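Local coordinates for protein fimbrial subunit type 1 (Actinomyces oris, PDB 3UXF) that serves as the major structural subunit of the type 1 fimbriae displayed on the bacterial cell surface, at residues 308-313 and 351-356; 404-409 and 423-428; 254-259 and 276-281. All coordinates share one frame; numbering follows the deposited sequence. Where two conformers were deposited one is given.

Contact 1 and contact 2 lie side by side, their centres about 9 Å apart. They share a sheet neighbourhood, because strands 344-362 and 419-426 pair directly through backbone bonds such as Gly354 N to Leu425 O. Contact 1 is largely buried and combines strand pairing with a salt bridge and a CH-pi contact. Contact 2 is partly buried. It has no direct hydrogen bond and relies on aliphatic packing and one water. Contact 3 lies elsewhere, its centre about 37 Å from that of contact 1, although both reach the same extended sheet. It is nearer the surface, where a polar threonine cap and a cluster of charges join a loop to a helix.

Contact 1. Residues 308-313 and 351-356; sequences VNLEGD and SKYGKV
Antiparallel strand pairing joins Gly312, at the start of strand 312-321, to Tyr353 of strand 344-362. The two form a hydrogen-bonded pair. Gly312 N reaches Tyr353 O at 2.8 Å, and Tyr353 N returns to Gly312 O at 3.1 Å. Next along, Asp313 and Lys352 are a non-hydrogen-bonded pair. Their side chains run alongside each other on one face of the sheet. Lys352 bends at its last torsion (chi4 -83°) and brings NZ to within 2.9 Å of Asp313 OD1, on the syn side of the carboxylate, 27° out of its plane. Glu473 is a second salt-bridge partner of this ammonium.

Strand 344-362 pairs with strand 312-321 on one side and with strand 419-426, within the prealbumin-like range, on the other. One sheet thus runs through the contact. On the other face, Leu310 CD1 sits over the Tyr353 ring, 4.1 Å from its centroid, a CH-pi contact. The Tyr353 hydroxyl bonds to Ala194 O. Before the strand, an Asx turn holds the loop: Glu311 N donates to Asn309 OD1 at 3.2 Å. A water links Glu311 OE2 to Lys355 N. Lys355 NZ stays 4.2 Å from Glu311 OE1, beyond a salt bridge; it pairs with Glu421.

Contact 2. Residues 404-409 and 423-428; sequences LTIGGE and NYLRAN
Ile406 splits its two branches through chi1 of -59°: CG1 lies opposite the carbonyl carbon and CG2 opposite the backbone N. Ile406 CG2 is thereby laid against the backbone of strand 419-426, 3.4 Å from Tyr424 O and 3.6 Å from Asn423 O. The other branch stays extended (chi2 166°) and carries Ile406 CD1 to Leu425 CD2 at 3.8 Å. Leu404 CD1 reaches the same Leu425 methyl at 4.0 Å. One leucine branch thus serves two aliphatic tips, and the side chains meet at a slant.

Residues 406 to 409 make a type I' beta turn, with Gly407 and Gly408 at its corners. Ile406 and Glu409 exchange backbone bonds in both directions, which fixes the turn. No direct hydrogen bond crosses between the segments. A water bridges the two segments, donating to Ile406 O at 2.8 Å and to Asn423 O at 2.9 Å.

The peptide bond between Asn423 and Tyr424 is cis. Asn423 CB lies over the centre of the Tyr424 ring, 3.3 Å above its plane. Asn423 OD1 accepts from Lys355 NZ.

Leu404 and Leu425 both also touch Tyr445 of strand 444-451. Leu425 packs on Val356 of strand 344-362, which pairs antiparallel with strand 419-426. Ser197 makes backbone hydrogen bonds to both Gly407 and Tyr424, and so joins the turn to strand 419-426.

Contact 3. Residues 254-259 and 276-281; sequences ETTDYT and TEEGRR
Thr276 OG1 meets Thr256 O at 2.7 Å, with the hydroxyl as donor. The approach is tilted 28° from the carbonyl plane. Beside it, Thr276 N donates to Asp257 O at 2.9 Å, from above the carbonyl plane rather than within it. Two successive carbonyls of the loop are thus gripped by one residue. Chi1 of 60° sets OG1 between the backbone N and the carbonyl carbon of Thr276, a crowded position. From there Thr276 OG1 also accepts from Gly279 N at 3.0 Å. One oxygen therefore donates to the loop and accepts from the helix. The methyl of Thr276 is turned to the loop as well, with CG2 3.5 Å from Thr255 O.

Gly279 has no side chain, and its backbone comes close to the loop. Its CA lies 3.3 Å from Asp257 O in a CA-H...O contact, so Asp257 O is approached by both Thr276 and Gly279.

In the next shell, Glu278 CG touches Asp257 OD1. The two side chains run alongside each other, with their carboxylate planes 41° apart and Asp257 OD1 4.5 Å from Glu278 OE2. Lys282 makes a salt bridge to both, which probably offsets their repulsion. Arg281 holds Glu278 side-on: NE takes OE1 at 2.8 Å and NH2 takes OE2 at 2.9 Å. Both oxygens lie close to the guanidinium plane. Asp257 OD2 also accepts from Ala253 N, which ties this side chain to its own loop.

The loop turns back on itself, since Thr255 N bonds to O of Tyr258, the first residue of strand 258-264. Strand 258-264 pairs antiparallel with strand 269-275, and helix 277-288 follows the latter after Thr276. The arrangement is an N-cap at a strand-to-helix junction, whose threonine also bonds to the loop before strand 258-264.

Contact 1. Residues 308-313 and 351-356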
loop_
_atom_site.group_PDB
_atom_site.type_symbol
_atom_site.label_atom_id
_atom_site.label_comp_id
_atom_site.label_asym_id
_atom_site.label_seq_id
_atom_site.Cartn_x
_atom_site.Cartn_y
_atom_site.Cartn_z
ATOM N N VAL A 308 -13.570 -21.664 0.217
ATOM C CA VAL A 308 -12.198 -21.310 0.565
ATOM C C VAL A 308 -11.984 -21.208 2.064
ATOM O O VAL A 308 -12.822 -20.677 2.778
ATOM C CB VAL A 308 -11.812 -19.968 -0.074
ATOM C CG1 VAL A 308 -12.768 -18.840 0.356
ATOM C CG2 VAL A 308 -10.369 -19.590 0.244
ATOM N N ASN A 309 -10.853 -21.713 2.543
ATOM C CA ASN A 309 -10.559 -21.586 3.950
ATOM C C ASN A 309 -9.901 -20.248 4.186
ATOM O O ASN A 309 -8.689 -20.122 4.122
ATOM C CB ASN A 309 -9.667 -22.715 4.407
ATOM C CG ASN A 309 -9.343 -22.626 5.877
ATOM O OD1 ASN A 309 -9.665 -21.645 6.547
ATOM N ND2 ASN A 309 -8.685 -23.652 6.388
ATOM N N LEU A 310 -10.723 -19.239 4.442
ATOM C CA LEU A 310 -10.231 -17.888 4.686
ATOM C C LEU A 310 -10.058 -17.553 6.157
ATOM O O LEU A 310 -9.821 -16.380 6.499
ATOM C CB LEU A 310 -11.185 -16.847 4.044
ATOM C CG LEU A 310 -10.987 -16.485 2.569
ATOM C CD1 LEU A 310 -12.031 -15.461 2.080
ATOM C CD2 LEU A 310 -9.622 -15.939 2.247
ATOM N N GLU A 311 -10.150 -18.543 7.055
ATOM C CA GLU A 311 -9.991 -18.256 8.473
ATOM C C GLU A 311 -8.689 -17.529 8.757
ATOM O O GLU A 311 -7.628 -17.960 8.325
ATOM C CB GLU A 311 -10.073 -19.547 9.313
ATOM C CG GLU A 311 -10.328 -19.245 10.792
ATOM C CD GLU A 311 -10.483 -20.498 11.664
ATOM O OE1 GLU A 311 -10.272 -21.635 11.180
ATOM O OE2 GLU A 311 -10.770 -20.317 12.860
ATOM N N GLY A 312 -8.757 -16.449 9.520
ATOM C CA GLY A 312 -7.551 -15.691 9.827
ATOM C C GLY A 312 -7.307 -14.527 8.888
ATOM O O GLY A 312 -8.254 -13.893 8.452
ATOM N N ASP A 313 -6.027 -14.238 8.603
ATOM C CA ASP A 313 -5.643 -13.078 7.784
ATOM C C ASP A 313 -5.488 -13.472 6.336
ATOM O O ASP A 313 -4.904 -14.527 6.025
ATOM C CB ASP A 313 -4.272 -12.563 8.203
ATOM C CG ASP A 313 -4.290 -11.806 9.510
ATOM O OD1 ASP A 313 -5.347 -11.322 9.911
ATOM O OD2 ASP A 313 -3.205 -11.703 10.160
ATOM N N SER A 351 -7.481 -8.675 5.137
ATOM C CA SER A 351 -8.891 -9.014 5.404
ATOM C C SER A 351 -8.883 -10.104 6.482
ATOM O O SER A 351 -8.032 -11.003 6.460
ATOM C CB SER A 351 -9.571 -9.554 4.141
ATOM O OG SER A 351 -9.536 -8.621 3.077
ATOM N N LYS A 352 -9.807 -10.003 7.441
ATOM C CA LYS A 352 -9.806 -10.928 8.591
ATOM C C LYS A 352 -11.159 -11.624 8.712
ATOM O O LYS A 352 -12.179 -10.975 8.903
ATOM C CB LYS A 352 -9.450 -10.170 9.878
ATOM C CG LYS A 352 -8.094 -9.513 9.822
ATOM C CD LYS A 352 -7.872 -8.695 11.102
ATOM C CE LYS A 352 -6.517 -7.995 11.055
ATOM N NZ LYS A 352 -5.408 -8.913 11.478
ATOM N N TYR A 353 -11.153 -12.952 8.607
ATOM C CA TYR A 353 -12.367 -13.771 8.632
ATOM C C TYR A 353 -12.305 -14.729 9.802
ATOM O O TYR A 353 -11.263 -15.348 10.063
ATOM C CB TYR A 353 -12.499 -14.585 7.313
ATOM C CG TYR A 353 -12.962 -13.785 6.124
ATOM C CD1 TYR A 353 -12.051 -13.109 5.310
ATOM C CD2 TYR A 353 -14.316 -13.656 5.837
ATOM C CE1 TYR A 353 -12.478 -12.336 4.229
ATOM C CE2 TYR A 353 -14.756 -12.905 4.764
ATOM C CZ TYR A 353 -13.841 -12.247 3.963
ATOM O OH TYR A 353 -14.249 -11.510 2.877
ATOM N N GLY A 354 -13.424 -14.848 10.513
ATOM C CA GLY A 354 -13.468 -15.715 11.685
ATOM C C GLY A 354 -14.483 -16.842 11.593
ATOM O O GLY A 354 -15.502 -16.760 10.911
ATOM N N LYS A 355 -14.191 -17.923 12.297
ATOM C CA LYS A 355 -15.135 -19.028 12.476
ATOM C C LYS A 355 -16.106 -18.696 13.580
ATOM O O LYS A 355 -15.699 -18.113 14.583
ATOM C CB LYS A 355 -14.323 -20.261 12.887
ATOM C CG LYS A 355 -15.206 -21.446 13.312
ATOM C CD LYS A 355 -14.382 -22.707 13.728
ATOM C CE LYS A 355 -13.294 -23.042 12.714
ATOM N NZ LYS A 355 -13.857 -23.735 11.527
ATOM N N VAL A 356 -17.383 -19.045 13.413
ATOM C CA VAL A 356 -18.345 -18.958 14.497
ATOM C C VAL A 356 -18.749 -20.374 14.850
ATOM O O VAL A 356 -19.075 -21.160 13.963
ATOM C CB VAL A 356 -19.600 -18.178 14.057
ATOM C CG1 VAL A 356 -20.658 -18.235 15.122
ATOM C CG2 VAL A 356 -19.198 -16.710 13.729
HETATM O O HOH W 1 -11.596 -17.844 13.612
#

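Contact 2. Residues 404-409 and 423-428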
loop_
_atom_site.group_PDB
_atom_site.type_symbol
_atom_site.label_atom_id
_atom_site.label_comp_id
_atom_site.label_asym_id
_atom_site.label_seq_id
_atom_site.Cartn_x
_atom_site.Cartn_y
_atom_site.Cartn_z
ATOM N N LEU A 404 -27.162 -13.701 4.204
ATOM C CA LEU A 404 -25.824 -13.788 3.646
ATOM C C LEU A 404 -25.484 -15.164 3.107
ATOM O O LEU A 404 -25.876 -16.208 3.665
ATOM C CB LEU A 404 -24.798 -13.446 4.729
ATOM C CG LEU A 404 -24.861 -12.059 5.329
ATOM C CD1 LEU A 404 -23.853 -12.033 6.455
ATOM C CD2 LEU A 404 -24.524 -10.990 4.269
ATOM N N THR A 405 -24.686 -15.169 2.034
ATOM C CA THR A 405 -24.088 -16.402 1.571
ATOM C C THR A 405 -22.686 -16.445 2.150
ATOM O O THR A 405 -21.893 -15.519 1.937
ATOM C CB THR A 405 -24.001 -16.408 0.022
ATOM O OG1 THR A 405 -25.334 -16.405 -0.523
ATOM C CG2 THR A 405 -23.254 -17.650 -0.493
ATOM N N ILE A 406 -22.409 -17.482 2.935
ATOM C CA ILE A 406 -21.169 -17.598 3.707
ATOM C C ILE A 406 -20.582 -18.949 3.310
ATOM O O ILE A 406 -21.184 -20.002 3.552
ATOM C CB ILE A 406 -21.509 -17.620 5.204
ATOM C CG1 ILE A 406 -22.251 -16.335 5.599
ATOM C CG2 ILE A 406 -20.242 -17.811 5.999
ATOM C CD1 ILE A 406 -22.932 -16.421 7.001
ATOM N N GLY A 407 -19.414 -18.925 2.691
ATOM C CA GLY A 407 -18.798 -20.164 2.227
ATOM C C GLY A 407 -19.689 -20.898 1.238
ATOM O O GLY A 407 -19.683 -22.134 1.195
ATOM N N GLY A 408 -20.458 -20.147 0.462
ATOM C CA GLY A 408 -21.408 -20.722 -0.486
ATOM C C GLY A 408 -22.693 -21.281 0.108
ATOM O O GLY A 408 -23.473 -21.884 -0.625
ATOM N N GLU A 409 -22.921 -21.082 1.408
ATOM C CA GLU A 409 -24.097 -21.615 2.066
ATOM C C GLU A 409 -24.948 -20.527 2.691
ATOM O O GLU A 409 -24.417 -19.481 3.082
ATOM C CB GLU A 409 -23.657 -22.575 3.172
ATOM C CG GLU A 409 -22.814 -23.743 2.656
ATOM C CD GLU A 409 -23.585 -24.660 1.701
ATOM O OE1 GLU A 409 -24.833 -24.696 1.739
ATOM O OE2 GLU A 409 -22.933 -25.352 0.894
ATOM N N ASN A 423 -18.701 -20.897 8.824
ATOM C CA ASN A 423 -17.358 -20.599 8.342
ATOM C C ASN A 423 -17.415 -19.922 6.997
ATOM O O ASN A 423 -17.853 -20.570 6.046
ATOM C CB ASN A 423 -16.596 -21.908 8.101
ATOM C CG ASN A 423 -16.409 -22.738 9.363
ATOM O OD1 ASN A 423 -16.257 -22.184 10.467
ATOM N ND2 ASN A 423 -16.393 -24.038 9.212
ATOM N N TYR A 424 -16.969 -18.675 6.839
ATOM C CA TYR A 424 -16.412 -17.821 7.877
ATOM C C TYR A 424 -16.963 -16.417 7.647
ATOM O O TYR A 424 -17.387 -16.094 6.543
ATOM C CB TYR A 424 -14.889 -17.780 7.764
ATOM C CG TYR A 424 -14.240 -19.142 7.732
ATOM C CD1 TYR A 424 -13.829 -19.760 8.900
ATOM C CD2 TYR A 424 -14.041 -19.811 6.534
ATOM C CE1 TYR A 424 -13.241 -21.001 8.881
ATOM C CE2 TYR A 424 -13.453 -21.060 6.506
ATOM C CZ TYR A 424 -13.056 -21.650 7.685
ATOM O OH TYR A 424 -12.469 -22.889 7.678
ATOM N N LEU A 425 -16.943 -15.585 8.684
ATOM C CA LEU A 425 -17.461 -14.226 8.588
ATOM C C LEU A 425 -16.376 -13.178 8.807
ATOM O O LEU A 425 -15.549 -13.312 9.700
ATOM C CB LEU A 425 -18.585 -14.015 9.604
ATOM C CG LEU A 425 -19.954 -14.584 9.233
ATOM C CD1 LEU A 425 -20.796 -14.803 10.477
ATOM C CD2 LEU A 425 -20.663 -13.669 8.257
ATOM N N ARG A 426 -16.393 -12.135 7.986
ATOM C CA ARG A 426 -15.429 -11.050 8.111
ATOM C C ARG A 426 -15.668 -10.304 9.415
ATOM O O ARG A 426 -16.807 -10.086 9.806
ATOM C CB ARG A 426 -15.549 -10.084 6.931
ATOM C CG ARG A 426 -14.229 -9.456 6.491
ATOM C CD ARG A 426 -14.433 -8.032 5.987
ATOM N NE ARG A 426 -15.137 -7.240 6.986
ATOM C CZ ARG A 426 -16.372 -6.779 6.845
ATOM N NH1 ARG A 426 -17.045 -7.003 5.724
ATOM N NH2 ARG A 426 -16.933 -6.091 7.826
ATOM N N ALA A 427 -14.589 -9.913 10.084
ATOM C CA ALA A 427 -14.701 -9.203 11.350
ATOM C C ALA A 427 -15.542 -7.943 11.196
ATOM O O ALA A 427 -15.402 -7.217 10.221
ATOM C CB ALA A 427 -13.322 -8.853 11.878
ATOM N N ASN A 428 -16.415 -7.688 12.166
ATOM C CA ASN A 428 -17.237 -6.487 12.144
ATOM C C ASN A 428 -16.397 -5.244 12.386
ATOM O O ASN A 428 -16.751 -4.150 11.958
ATOM C CB ASN A 428 -18.334 -6.553 13.211
ATOM C CG ASN A 428 -19.303 -7.694 12.987
ATOM O OD1 ASN A 428 -19.173 -8.754 13.588
ATOM N ND2 ASN A 428 -20.285 -7.474 12.124
HETATM O O HOH W 2 -20.165 -22.069 5.145
#

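Contact 3. Residues 254-259 and 276-281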
loop_
_atom_site.group_PDB
_atom_site.type_symbol
_atom_site.label_atom_id
_atom_site.label_comp_id
_atom_site.label_asym_id
_atom_site.label_seq_id
_atom_site.Cartn_x
_atom_site.Cartn_y
_atom_site.Cartn_z
ATOM N N GLU A 254 -6.176 -3.291 -22.415
ATOM C CA GLU A 254 -5.297 -4.451 -22.404
ATOM C C GLU A 254 -4.746 -4.670 -23.820
ATOM O O GLU A 254 -5.425 -4.333 -24.808
ATOM C CB GLU A 254 -6.026 -5.721 -21.852
ATOM C CG GLU A 254 -5.186 -7.024 -22.012
ATOM C CD GLU A 254 -5.205 -7.978 -20.805
ATOM O OE1 GLU A 254 -6.263 -8.064 -20.113
ATOM O OE2 GLU A 254 -4.146 -8.654 -20.560
ATOM N N THR A 255 -3.539 -5.222 -23.891
ATOM C CA THR A 255 -2.775 -5.440 -25.124
ATOM C C THR A 255 -2.198 -4.147 -25.678
ATOM O O THR A 255 -0.982 -4.029 -25.885
ATOM C CB THR A 255 -3.593 -6.141 -26.192
ATOM O OG1 THR A 255 -4.197 -7.286 -25.607
ATOM C CG2 THR A 255 -2.688 -6.570 -27.360
ATOM N N THR A 256 -3.061 -3.159 -25.921
ATOM C CA THR A 256 -2.570 -1.864 -26.403
ATOM C C THR A 256 -1.644 -1.186 -25.397
ATOM O O THR A 256 -0.536 -0.768 -25.740
ATOM C CB THR A 256 -3.751 -0.938 -26.706
ATOM O OG1 THR A 256 -4.584 -1.586 -27.677
ATOM C CG2 THR A 256 -3.258 0.412 -27.228
ATOM N N ASP A 257 -2.091 -1.079 -24.139
ATOM C CA ASP A 257 -1.386 -0.267 -23.157
ATOM C C ASP A 257 -0.671 -1.073 -22.067
ATOM O O ASP A 257 0.283 -0.594 -21.441
ATOM C CB ASP A 257 -2.369 0.687 -22.486
ATOM C CG ASP A 257 -2.978 1.669 -23.479
ATOM O OD1 ASP A 257 -2.218 2.254 -24.287
ATOM O OD2 ASP A 257 -4.202 1.880 -23.444
ATOM N N TYR A 258 -1.187 -2.267 -21.809
ATOM C CA TYR A 258 -0.548 -3.110 -20.795
ATOM C C TYR A 258 -0.866 -4.550 -21.064
ATOM O O TYR A 258 -1.781 -4.869 -21.830
ATOM C CB TYR A 258 -1.060 -2.758 -19.382
ATOM C CG TYR A 258 -2.535 -3.028 -19.186
ATOM C CD1 TYR A 258 -2.983 -4.267 -18.744
ATOM C CD2 TYR A 258 -3.494 -2.050 -19.472
ATOM C CE1 TYR A 258 -4.333 -4.518 -18.553
ATOM C CE2 TYR A 258 -4.837 -2.289 -19.294
ATOM C CZ TYR A 258 -5.251 -3.529 -18.861
ATOM O OH TYR A 258 -6.596 -3.750 -18.695
ATOM N N THR A 259 -0.098 -5.459 -20.472
ATOM C CA THR A 259 -0.510 -6.861 -20.458
ATOM C C THR A 259 -0.429 -7.389 -19.019
ATOM O O THR A 259 0.481 -6.982 -18.259
ATOM C CB THR A 259 0.327 -7.729 -21.454
ATOM O OG1 THR A 259 1.469 -8.272 -20.810
ATOM C CG2 THR A 259 0.851 -6.921 -22.604
ATOM N N THR A 276 3.026 -1.559 -21.838
ATOM C CA THR A 276 3.668 -1.716 -23.153
ATOM C C THR A 276 4.388 -0.424 -23.522
ATOM O O THR A 276 4.343 0.563 -22.782
ATOM C CB THR A 276 2.604 -1.944 -24.236
ATOM O OG1 THR A 276 1.736 -0.808 -24.245
ATOM C CG2 THR A 276 1.770 -3.192 -23.958
ATOM N N GLU A 277 5.049 -0.406 -24.676
ATOM C CA GLU A 277 5.682 0.828 -25.116
ATOM C C GLU A 277 4.634 1.976 -25.179
ATOM O O GLU A 277 4.887 3.084 -24.677
ATOM C CB GLU A 277 6.373 0.626 -26.471
ATOM C CG GLU A 277 6.842 1.956 -27.042
ATOM C CD GLU A 277 7.818 1.808 -28.177
ATOM O OE1 GLU A 277 7.820 0.753 -28.844
ATOM O OE2 GLU A 277 8.594 2.762 -28.389
ATOM N N GLU A 278 3.465 1.696 -25.753
ATOM C CA GLU A 278 2.433 2.736 -25.828
ATOM C C GLU A 278 1.896 3.095 -24.438
ATOM O O GLU A 278 1.685 4.270 -24.124
ATOM C CB GLU A 278 1.344 2.359 -26.829
ATOM C CG GLU A 278 0.100 3.253 -26.765
ATOM C CD GLU A 278 0.357 4.724 -27.060
ATOM O OE1 GLU A 278 1.451 5.117 -27.531
ATOM O OE2 GLU A 278 -0.566 5.520 -26.838
ATOM N N GLY A 279 1.700 2.092 -23.566
ATOM C CA GLY A 279 1.282 2.421 -22.209
ATOM C C GLY A 279 2.312 3.236 -21.454
ATOM O O GLY A 279 1.987 4.170 -20.721
ATOM N N ARG A 280 3.595 2.930 -21.661
ATOM C CA ARG A 280 4.611 3.720 -21.033
ATOM C C ARG A 280 4.639 5.150 -21.559
ATOM O O ARG A 280 4.873 6.100 -20.797
ATOM C CB ARG A 280 5.981 3.072 -21.224
ATOM C CG ARG A 280 6.130 1.746 -20.465
ATOM C CD ARG A 280 7.617 1.245 -20.550
ATOM N NE ARG A 280 8.123 1.068 -21.917
ATOM C CZ ARG A 280 8.062 -0.073 -22.602
ATOM N NH1 ARG A 280 7.508 -1.149 -22.062
ATOM N NH2 ARG A 280 8.558 -0.148 -23.836
ATOM N N ARG A 281 4.359 5.278 -22.848
ATOM C CA ARG A 281 4.325 6.598 -23.464
ATOM C C ARG A 281 3.171 7.400 -22.862
ATOM O O ARG A 281 3.347 8.543 -22.438
ATOM C CB ARG A 281 4.192 6.495 -24.985
ATOM C CG ARG A 281 4.341 7.913 -25.641
ATOM C CD ARG A 281 3.629 8.014 -26.997
ATOM N NE ARG A 281 2.190 7.769 -26.849
ATOM C CZ ARG A 281 1.329 8.644 -26.351
ATOM N NH1 ARG A 281 1.730 9.843 -25.962
ATOM N NH2 ARG A 281 0.037 8.302 -26.233
#